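Side-chain contacts in Poly(A) ribonuclease pop2 (Schizosaccharomyces pombe, PDB 2P51), which removes poly(A) tails from mRNA as the catalytic 3'-exoribonuclease of the CCR4-NOT complex, using two divalent metal ions: residues 112-117 and 122-127; 172-177 and 183-188; 227-232 and 249-254. All coordinates share one frame; numbering follows the deposited sequence. Where two conformers were deposited one is given.

The three contacts follow one another along the chain and lie at different distances from the two-metal centre of a DEDD nuclease, without touching each other. Contact 2 holds one ligand of the centre: Asp172 binds a magnesium ion at the start of the helix segment that packs against 183-188. Contact 1 lies to one side, its centre about 21 Å from that of contact 2, with the side chain of Ile124 about 13 Å from a bound magnesium. Contact 3 is across the chain's centre from contact 2, their centres about 29 Å apart, yet the side chain of its Ile229 is about 11 Å from that of the metal ligand Asp241. Contacts 1 and 3 have centres about 31 Å apart.

Contact 1: 112-117 and 122-127; sequences FNLQDD and ESIELL
Phe112 meets Ile124 obliquely, its ring atom CE2 lying 4.1 Å from Ile124 CD1. With CG anti to the backbone N (chi1 -161°), the ring is directed to the helix, and Asp117 OD2 sits above one of its faces, offset toward the rim. Asn113 turns instead to its own loop: its OD1 accepts a bond from Asp116 N at 2.9 Å, the donor standing above the carbonyl plane, and a weak one from Gln115 N. This Asx motif lies in the connection between strand 105-109 and helix 121-129 of the nuclease domain, and the next residue, Leu114, packs beside the helix. There Leu114 CD2 comes 3.7 Å from Ile124 CG2 as the two side chains lie alongside, running opposite ways; the same methyl also lies at the edge of the Phe112 ring. An alanine at Ile124 would lack CG1, CG2 and CD1, and would probably leave Leu114 and Phe112 without their apolar partner on this helix. Phe134 of helix 134-140 touches both Leu114 and Ile124. At the end of the segment, Asp117 OD2 accepts from Asn113 N at 2.9 Å, while its OD1 forms a salt bridge with Lys84.

Contact 2: 172-177 and 183-188; sequences DFAYLL and IPLPAE. With MG (magnesium ion), chain B.
Leu185 packs from an irregular segment onto a helix whose first residue here, Asp172, is a magnesium ligand, while the contact itself is wholly apolar. The two methyls of Leu185 divide the work: CD1 lies 3.9 Å from Ala174 CB, and CD2 lies 4.1 Å from Leu177 CD2. Leu185 CD2 also approaches the backbone carbonyl Ala174 O, so the branched end spans one turn of the helix. Its CG stands anti to the carbonyl carbon (chi1 -64°), carrying the fork to the helix, where it crosses the Leu177 side chain obliquely. All three residues are buried. Tyr73 of helix 69-82 also touches Leu185, and Ile195 and Tyr199 of helix 189-199 touch Leu177, which places the contact among three helices. The backbone N of Leu185 is hydrogen-bonded to Asp81 OD1.

At the other end of 172-177, Asp172 binds magnesium through OD2 at 2.1 Å. Its second oxygen, OD1, is 3.3 Å from the metal and instead accepts a 2.6 Å hydrogen bond from a water that is itself coordinated to the ion; OD1 is also hydrogen-bonded to Thr52 OG1. These two bonds are likely to limit rotation of the carboxylate. Four waters and Asp51 complete six ligands around the ion. Helix 170-181 thus joins apolar packing on 183-188 to one of the acidic ligands of the two-metal active site characteristic of DEDD exonucleases.

Contact 3: 227-232 and 249-254; sequences LQIHRI and FFEIRS
Ile229 and Leu227 close on the aliphatic part of Glu251, the closest approach being 3.7 Å between Ile229 CD1 and Glu251 CB. Leu227 CD1 touches Glu251 CG at 4.1 Å and also reaches Ile252 CG1 at 4.3 Å, joining the buried side of the contact. Both loop side chains run alongside Glu251, pointing the other way. With CG anti to the backbone N (chi1 -174°), the CB and CG methylenes of Glu251 lie against the Ile229 and Leu227 methyls, and the bend at chi2 (61°) sets the direction of the carboxylate beyond them.

The packing is closest around those methylenes; Ile252, buried but more distant, is also touched by Ile206 and Met210 of helix 206-213. The polar side is looser: the Glu251 carboxylate makes no hydrogen bond to 227-232, and its OE2 forms a salt bridge with Arg255 one turn further along the same helix. Gln228, between the two apolar loop residues, is exposed and takes no part in the packing.

Further along the loop, Arg231 forms a salt bridge with the metal ligand Asp241, near the start of helix 238-257. The positive phi of Gln228 (54°) ends helix 220-226 in a Schellman motif, with Ile229 N bonded to Ala224 O and Gln228 N to Asp225 O.

Contact 1: 112-117 and 122-127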
loop_
_atom_site.group_PDB
_atom_site.type_symbol
_atom_site.label_atom_id
_atom_site.label_comp_id
_atom_site.label_asym_id
_atom_site.label_seq_id
_atom_site.Cartn_x
_atom_site.Cartn_y
_atom_site.Cartn_z
ATOM N N PHE A 112 14.389 -8.112 -6.697
ATOM C CA PHE A 112 14.691 -8.786 -5.421
ATOM C C PHE A 112 15.578 -9.963 -5.768
ATOM O O PHE A 112 15.442 -10.521 -6.887
ATOM C CB PHE A 112 13.366 -9.221 -4.768
ATOM C CG PHE A 112 13.567 -9.488 -3.298
ATOM C CD1 PHE A 112 13.510 -8.415 -2.405
ATOM C CD2 PHE A 112 13.817 -10.774 -2.808
ATOM C CE1 PHE A 112 13.717 -8.625 -1.040
ATOM C CE2 PHE A 112 14.023 -10.957 -1.455
ATOM C CZ PHE A 112 13.985 -9.889 -0.574
ATOM N N ASN A 113 16.478 -10.371 -4.881
ATOM C CA ASN A 113 17.489 -11.372 -5.141
ATOM C C ASN A 113 17.564 -12.272 -3.898
ATOM O O ASN A 113 18.028 -11.844 -2.849
ATOM C CB ASN A 113 18.818 -10.717 -5.484
ATOM C CG ASN A 113 19.816 -11.778 -5.901
ATOM O OD1 ASN A 113 20.033 -12.712 -5.133
ATOM N ND2 ASN A 113 20.407 -11.581 -7.092
ATOM N N LEU A 114 17.076 -13.513 -4.016
ATOM C CA LEU A 114 17.016 -14.396 -2.861
ATOM C C LEU A 114 18.395 -14.782 -2.351
ATOM O O LEU A 114 18.597 -15.176 -1.210
ATOM C CB LEU A 114 16.230 -15.698 -3.170
ATOM C CG LEU A 114 14.704 -15.451 -3.318
ATOM C CD1 LEU A 114 14.013 -16.751 -3.721
ATOM C CD2 LEU A 114 14.094 -14.843 -2.047
ATOM N N GLN A 115 19.385 -14.701 -3.236
ATOM C CA GLN A 115 20.732 -15.083 -2.784
ATOM C C GLN A 115 21.393 -13.929 -2.047
ATOM O O GLN A 115 22.178 -14.118 -1.119
ATOM C CB GLN A 115 21.504 -15.540 -4.043
ATOM C CG GLN A 115 20.968 -16.796 -4.703
ATOM C CD GLN A 115 19.761 -16.618 -5.603
ATOM O OE1 GLN A 115 18.811 -17.421 -5.511
ATOM N NE2 GLN A 115 19.712 -15.614 -6.488
ATOM N N ASP A 116 21.147 -12.666 -2.420
ATOM C CA ASP A 116 21.904 -11.544 -1.914
ATOM C C ASP A 116 21.184 -10.694 -0.870
ATOM O O ASP A 116 21.848 -10.018 -0.051
ATOM C CB ASP A 116 22.260 -10.558 -3.056
ATOM C CG ASP A 116 23.131 -11.069 -4.167
ATOM O OD1 ASP A 116 23.722 -12.162 -3.996
ATOM O OD2 ASP A 116 23.267 -10.402 -5.240
ATOM N N ASP A 117 19.852 -10.671 -0.919
ATOM C CA ASP A 117 19.062 -9.711 -0.160
ATOM C C ASP A 117 18.658 -10.288 1.188
ATOM O O ASP A 117 18.604 -11.501 1.336
ATOM C CB ASP A 117 17.784 -9.310 -0.918
ATOM C CG ASP A 117 18.136 -8.346 -2.040
ATOM O OD1 ASP A 117 19.140 -7.605 -1.934
ATOM O OD2 ASP A 117 17.423 -8.329 -3.065
ATOM N N GLU A 122 10.477 -16.898 6.677
ATOM C CA GLU A 122 9.034 -17.196 6.714
ATOM C C GLU A 122 8.242 -16.374 5.684
ATOM O O GLU A 122 7.289 -16.833 5.047
ATOM C CB GLU A 122 8.522 -16.908 8.113
ATOM C CG GLU A 122 9.060 -17.812 9.181
ATOM C CD GLU A 122 10.405 -17.477 9.784
ATOM O OE1 GLU A 122 11.076 -16.533 9.275
ATOM O OE2 GLU A 122 10.790 -18.161 10.770
ATOM N N SER A 123 8.621 -15.106 5.545
ATOM C CA SER A 123 7.860 -14.217 4.640
ATOM C C SER A 123 8.046 -14.619 3.196
ATOM O O SER A 123 7.127 -14.565 2.389
ATOM C CB SER A 123 8.322 -12.782 4.840
ATOM O OG SER A 123 7.952 -12.306 6.133
ATOM N N ILE A 124 9.281 -15.022 2.856
ATOM C CA ILE A 124 9.545 -15.476 1.464
ATOM C C ILE A 124 8.718 -16.717 1.188
ATOM O O ILE A 124 8.155 -16.900 0.109
ATOM C CB ILE A 124 11.057 -15.740 1.237
ATOM C CG1 ILE A 124 11.904 -14.473 1.376
ATOM C CG2 ILE A 124 11.389 -16.481 -0.072
ATOM C CD1 ILE A 124 11.374 -13.245 0.682
ATOM N N GLU A 125 8.624 -17.597 2.183
ATOM C CA GLU A 125 7.832 -18.808 1.986
ATOM C C GLU A 125 6.362 -18.454 1.796
ATOM O O GLU A 125 5.650 -18.983 0.933
ATOM C CB GLU A 125 7.979 -19.793 3.171
ATOM C CG GLU A 125 7.157 -21.043 2.882
ATOM C CD GLU A 125 7.653 -21.825 1.679
ATOM O OE1 GLU A 125 6.800 -22.427 0.979
ATOM O OE2 GLU A 125 8.879 -21.818 1.471
ATOM N N LEU A 126 5.868 -17.540 2.615
ATOM C CA LEU A 126 4.447 -17.131 2.491
ATOM C C LEU A 126 4.201 -16.485 1.134
ATOM O O LEU A 126 3.183 -16.763 0.482
ATOM C CB LEU A 126 4.118 -16.141 3.587
ATOM C CG LEU A 126 2.728 -15.504 3.633
ATOM C CD1 LEU A 126 1.608 -16.548 3.781
ATOM C CD2 LEU A 126 2.687 -14.563 4.844
ATOM N N LEU A 127 5.144 -15.624 0.726
ATOM C CA LEU A 127 4.945 -14.961 -0.582
ATOM C C LEU A 127 4.999 -15.954 -1.733
ATOM O O LEU A 127 4.281 -15.885 -2.737
ATOM C CB LEU A 127 5.989 -13.838 -0.742
ATOM C CG LEU A 127 5.701 -12.617 0.138
ATOM C CD1 LEU A 127 6.915 -11.687 0.238
ATOM C CD2 LEU A 127 4.468 -11.807 -0.345
#

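Contact 2: 172-177 and 183-188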
loop_
_atom_site.group_PDB
_atom_site.type_symbol
_atom_site.label_atom_id
_atom_site.label_comp_id
_atom_site.label_asym_id
_atom_site.label_seq_id
_atom_site.Cartn_x
_atom_site.Cartn_y
_atom_site.Cartn_z
ATOM N N ASP A 172 3.358 0.027 4.869
ATOM C CA ASP A 172 3.018 0.242 3.472
ATOM C C ASP A 172 3.364 1.668 3.042
ATOM O O ASP A 172 4.020 1.917 2.001
ATOM C CB ASP A 172 1.543 -0.084 3.277
ATOM C CG ASP A 172 1.166 -1.529 3.376
ATOM O OD1 ASP A 172 2.107 -2.358 3.203
ATOM O OD2 ASP A 172 0.008 -1.908 3.666
ATOM N N PHE A 173 2.944 2.650 3.870
ATOM C CA PHE A 173 3.264 4.050 3.538
ATOM C C PHE A 173 4.774 4.281 3.672
ATOM O O PHE A 173 5.359 5.045 2.874
ATOM C CB PHE A 173 2.549 5.044 4.452
ATOM C CG PHE A 173 1.232 5.587 3.955
ATOM C CD1 PHE A 173 1.101 6.076 2.662
ATOM C CD2 PHE A 173 0.126 5.600 4.770
ATOM C CE1 PHE A 173 -0.093 6.590 2.126
ATOM C CE2 PHE A 173 -1.052 6.122 4.270
ATOM C CZ PHE A 173 -1.196 6.603 2.983
ATOM N N ALA A 174 5.439 3.689 4.664
ATOM C CA ALA A 174 6.888 3.876 4.818
ATOM C C ALA A 174 7.600 3.381 3.564
ATOM O O ALA A 174 8.575 4.019 3.096
ATOM C CB ALA A 174 7.417 3.224 6.081
ATOM N N TYR A 175 7.153 2.254 2.986
ATOM C CA TYR A 175 7.848 1.751 1.778
ATOM C C TYR A 175 7.668 2.711 0.613
ATOM O O TYR A 175 8.619 2.855 -0.170
ATOM C CB TYR A 175 7.330 0.357 1.412
ATOM C CG TYR A 175 8.191 -0.707 2.091
ATOM C CD1 TYR A 175 7.767 -1.501 3.135
ATOM C CD2 TYR A 175 9.485 -0.851 1.616
ATOM C CE1 TYR A 175 8.587 -2.470 3.735
ATOM C CE2 TYR A 175 10.303 -1.781 2.198
ATOM C CZ TYR A 175 9.873 -2.584 3.244
ATOM O OH TYR A 175 10.757 -3.489 3.764
ATOM N N LEU A 176 6.514 3.354 0.505
ATOM C CA LEU A 176 6.347 4.284 -0.606
ATOM C C LEU A 176 7.192 5.527 -0.341
ATOM O O LEU A 176 7.810 6.073 -1.278
ATOM C CB LEU A 176 4.890 4.689 -0.886
ATOM C CG LEU A 176 4.196 3.780 -1.933
ATOM C CD1 LEU A 176 3.979 2.388 -1.349
ATOM C CD2 LEU A 176 2.913 4.423 -2.422
ATOM N N LEU A 177 7.228 5.950 0.950
ATOM C CA LEU A 177 8.104 7.141 1.158
ATOM C C LEU A 177 9.555 6.820 0.921
ATOM O O LEU A 177 10.313 7.636 0.350
ATOM C CB LEU A 177 7.879 7.718 2.567
ATOM C CG LEU A 177 8.531 9.076 2.855
ATOM C CD1 LEU A 177 7.780 10.198 2.125
ATOM C CD2 LEU A 177 8.599 9.372 4.348
ATOM N N ILE A 183 16.227 7.561 0.769
ATOM C CA ILE A 183 17.140 7.804 1.871
ATOM C C ILE A 183 16.546 7.111 3.084
ATOM O O ILE A 183 15.357 6.751 3.009
ATOM C CB ILE A 183 17.256 9.302 2.188
ATOM C CG1 ILE A 183 15.868 9.961 2.330
ATOM C CG2 ILE A 183 18.107 10.049 1.171
ATOM C CD1 ILE A 183 15.963 11.428 2.746
ATOM N N PRO A 184 17.293 6.901 4.156
ATOM C CA PRO A 184 16.735 6.355 5.396
ATOM C C PRO A 184 15.539 7.162 5.870
ATOM O O PRO A 184 15.446 8.386 5.661
ATOM C CB PRO A 184 17.860 6.526 6.413
ATOM C CG PRO A 184 19.105 6.564 5.566
ATOM C CD PRO A 184 18.746 7.189 4.238
ATOM N N LEU A 185 14.583 6.510 6.519
ATOM C CA LEU A 185 13.403 7.217 7.030
ATOM C C LEU A 185 13.801 8.168 8.157
ATOM O O LEU A 185 14.856 8.037 8.832
ATOM C CB LEU A 185 12.347 6.207 7.501
ATOM C CG LEU A 185 11.746 5.307 6.423
ATOM C CD1 LEU A 185 11.083 4.097 7.075
ATOM C CD2 LEU A 185 10.762 6.103 5.574
ATOM N N PRO A 186 12.961 9.177 8.394
ATOM C CA PRO A 186 13.230 10.067 9.563
ATOM C C PRO A 186 13.358 9.292 10.872
ATOM O O PRO A 186 12.786 8.212 11.120
ATOM C CB PRO A 186 12.009 10.994 9.536
ATOM C CG PRO A 186 11.565 10.980 8.100
ATOM C CD PRO A 186 11.763 9.556 7.626
ATOM N N ALA A 187 14.151 9.796 11.826
ATOM C CA ALA A 187 14.432 9.129 13.102
ATOM C C ALA A 187 13.230 9.098 14.039
ATOM O O ALA A 187 13.074 8.181 14.859
ATOM C CB ALA A 187 15.583 9.821 13.815
ATOM N N GLU A 188 12.370 10.104 13.947
ATOM C CA GLU A 188 11.206 10.237 14.820
ATOM C C GLU A 188 9.912 10.281 14.014
ATOM O O GLU A 188 9.918 10.804 12.890
ATOM C CB GLU A 188 11.328 11.480 15.680
ATOM C CG GLU A 188 12.525 11.461 16.632
ATOM C CD GLU A 188 12.086 10.929 17.987
ATOM O OE1 GLU A 188 12.332 9.734 18.270
ATOM O OE2 GLU A 188 11.470 11.722 18.738
HETATM MG MG MG B . -0.799 -3.858 3.897
HETATM O O HOH W 1 1.111 -4.598 4.167
HETATM O O HOH W 2 -2.720 -3.114 3.962
HETATM O O HOH W 3 -1.449 -5.752 4.000
HETATM O O HOH W 4 -0.952 -3.637 6.011
#

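Contact 3: 227-232 and 249-254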
loop_
_atom_site.group_PDB
_atom_site.type_symbol
_atom_site.label_atom_id
_atom_site.label_comp_id
_atom_site.label_asym_id
_atom_site.label_seq_id
_atom_site.Cartn_x
_atom_site.Cartn_y
_atom_site.Cartn_z
ATOM N N LEU A 227 -18.533 -8.584 5.411
ATOM C CA LEU A 227 -19.366 -7.751 4.570
ATOM C C LEU A 227 -19.736 -8.413 3.253
ATOM O O LEU A 227 -20.317 -7.721 2.400
ATOM C CB LEU A 227 -18.636 -6.413 4.318
ATOM C CG LEU A 227 -18.316 -5.599 5.577
ATOM C CD1 LEU A 227 -17.441 -4.392 5.193
ATOM C CD2 LEU A 227 -19.579 -5.156 6.299
ATOM N N GLN A 228 -19.429 -9.686 3.080
ATOM C CA GLN A 228 -19.711 -10.373 1.818
ATOM C C GLN A 228 -19.127 -9.641 0.618
ATOM O O GLN A 228 -19.769 -9.563 -0.432
ATOM C CB GLN A 228 -21.216 -10.521 1.569
ATOM C CG GLN A 228 -21.985 -10.830 2.846
ATOM C CD GLN A 228 -23.389 -11.267 2.468
ATOM O OE1 GLN A 228 -24.174 -10.494 1.915
ATOM N NE2 GLN A 228 -23.671 -12.530 2.762
ATOM N N ILE A 229 -17.918 -9.123 0.759
ATOM C CA ILE A 229 -17.214 -8.566 -0.394
ATOM C C ILE A 229 -16.255 -9.591 -0.981
ATOM O O ILE A 229 -15.418 -10.169 -0.300
ATOM C CB ILE A 229 -16.456 -7.303 0.018
ATOM C CG1 ILE A 229 -17.423 -6.177 0.449
ATOM C CG2 ILE A 229 -15.476 -6.896 -1.075
ATOM C CD1 ILE A 229 -16.749 -5.121 1.302
ATOM N N HIS A 230 -16.367 -9.858 -2.272
ATOM C CA HIS A 230 -15.516 -10.935 -2.812
ATOM C C HIS A 230 -14.171 -10.393 -3.248
ATOM O O HIS A 230 -14.053 -9.319 -3.824
ATOM C CB HIS A 230 -16.251 -11.616 -3.962
ATOM C CG HIS A 230 -15.476 -12.411 -4.950
ATOM N ND1 HIS A 230 -15.135 -13.739 -4.748
ATOM C CD2 HIS A 230 -14.967 -12.116 -6.180
ATOM C CE1 HIS A 230 -14.452 -14.207 -5.788
ATOM N NE2 HIS A 230 -14.334 -13.233 -6.680
ATOM N N ARG A 231 -13.155 -11.202 -2.970
ATOM C CA ARG A 231 -11.825 -10.959 -3.432
ATOM C C ARG A 231 -11.638 -11.431 -4.872
ATOM O O ARG A 231 -11.987 -12.540 -5.269
ATOM C CB ARG A 231 -10.811 -11.704 -2.538
ATOM C CG ARG A 231 -9.368 -11.454 -3.021
ATOM C CD ARG A 231 -8.404 -12.253 -2.188
ATOM N NE ARG A 231 -8.096 -11.709 -0.856
ATOM C CZ ARG A 231 -7.243 -10.739 -0.591
ATOM N NH1 ARG A 231 -6.554 -10.103 -1.550
ATOM N NH2 ARG A 231 -7.089 -10.394 0.682
ATOM N N ILE A 232 -11.056 -10.561 -5.682
ATOM C CA ILE A 232 -10.616 -10.919 -7.007
ATOM C C ILE A 232 -9.111 -11.112 -6.908
ATOM O O ILE A 232 -8.437 -10.199 -6.416
ATOM C CB ILE A 232 -10.967 -9.807 -8.025
ATOM C CG1 ILE A 232 -12.468 -9.622 -8.260
ATOM C CG2 ILE A 232 -10.233 -10.034 -9.352
ATOM C CD1 ILE A 232 -12.906 -8.791 -9.437
ATOM N N PHE A 249 -13.403 -0.093 1.684
ATOM C CA PHE A 249 -13.552 1.328 2.028
ATOM C C PHE A 249 -14.923 1.843 1.612
ATOM O O PHE A 249 -15.617 2.481 2.405
ATOM C CB PHE A 249 -12.449 2.195 1.372
ATOM C CG PHE A 249 -12.700 3.693 1.584
ATOM C CD1 PHE A 249 -12.448 4.273 2.816
ATOM C CD2 PHE A 249 -13.191 4.473 0.534
ATOM C CE1 PHE A 249 -12.672 5.634 3.003
ATOM C CE2 PHE A 249 -13.416 5.833 0.731
ATOM C CZ PHE A 249 -13.172 6.411 1.955
ATOM N N PHE A 250 -15.342 1.566 0.365
ATOM C CA PHE A 250 -16.613 2.168 -0.091
ATOM C C PHE A 250 -17.779 1.545 0.684
ATOM O O PHE A 250 -18.780 2.228 0.982
ATOM C CB PHE A 250 -16.768 2.044 -1.598
ATOM C CG PHE A 250 -15.803 3.044 -2.270
ATOM C CD1 PHE A 250 -16.149 4.378 -2.328
ATOM C CD2 PHE A 250 -14.582 2.616 -2.798
ATOM C CE1 PHE A 250 -15.295 5.308 -2.917
ATOM C CE2 PHE A 250 -13.740 3.527 -3.414
ATOM C CZ PHE A 250 -14.107 4.853 -3.476
ATOM N N GLU A 251 -17.633 0.253 1.027
ATOM C CA GLU A 251 -18.763 -0.370 1.754
ATOM C C GLU A 251 -18.850 0.196 3.163
ATOM O O GLU A 251 -19.977 0.435 3.645
ATOM C CB GLU A 251 -18.596 -1.899 1.782
ATOM C CG GLU A 251 -19.788 -2.625 2.379
ATOM C CD GLU A 251 -21.109 -2.434 1.665
ATOM O OE1 GLU A 251 -21.054 -2.018 0.482
ATOM O OE2 GLU A 251 -22.179 -2.697 2.275
ATOM N N ILE A 252 -17.752 0.402 3.864
ATOM C CA ILE A 252 -17.738 0.999 5.204
ATOM C C ILE A 252 -18.266 2.422 5.148
ATOM O O ILE A 252 -19.053 2.893 5.987
ATOM C CB ILE A 252 -16.256 0.949 5.709
ATOM C CG1 ILE A 252 -15.873 -0.475 6.154
ATOM C CG2 ILE A 252 -15.945 2.022 6.714
ATOM C CD1 ILE A 252 -14.313 -0.415 6.327
ATOM N N ARG A 253 -17.836 3.176 4.097
ATOM C CA ARG A 253 -18.309 4.548 3.941
ATOM C C ARG A 253 -19.824 4.554 3.801
ATOM O O ARG A 253 -20.532 5.378 4.385
ATOM C CB ARG A 253 -17.697 5.177 2.691
ATOM C CG ARG A 253 -17.930 6.682 2.640
ATOM C CD ARG A 253 -17.255 7.275 1.398
ATOM N NE ARG A 253 -18.065 6.903 0.235
ATOM C CZ ARG A 253 -17.859 7.430 -0.978
ATOM N NH1 ARG A 253 -16.868 8.313 -1.201
ATOM N NH2 ARG A 253 -18.667 7.021 -1.947
ATOM N N SER A 254 -20.363 3.626 3.002
ATOM C CA SER A 254 -21.823 3.551 2.846
ATOM C C SER A 254 -22.549 3.108 4.099
ATOM O O SER A 254 -23.568 3.698 4.474
ATOM C CB SER A 254 -22.102 2.546 1.715
ATOM O OG SER A 254 -23.498 2.417 1.555
#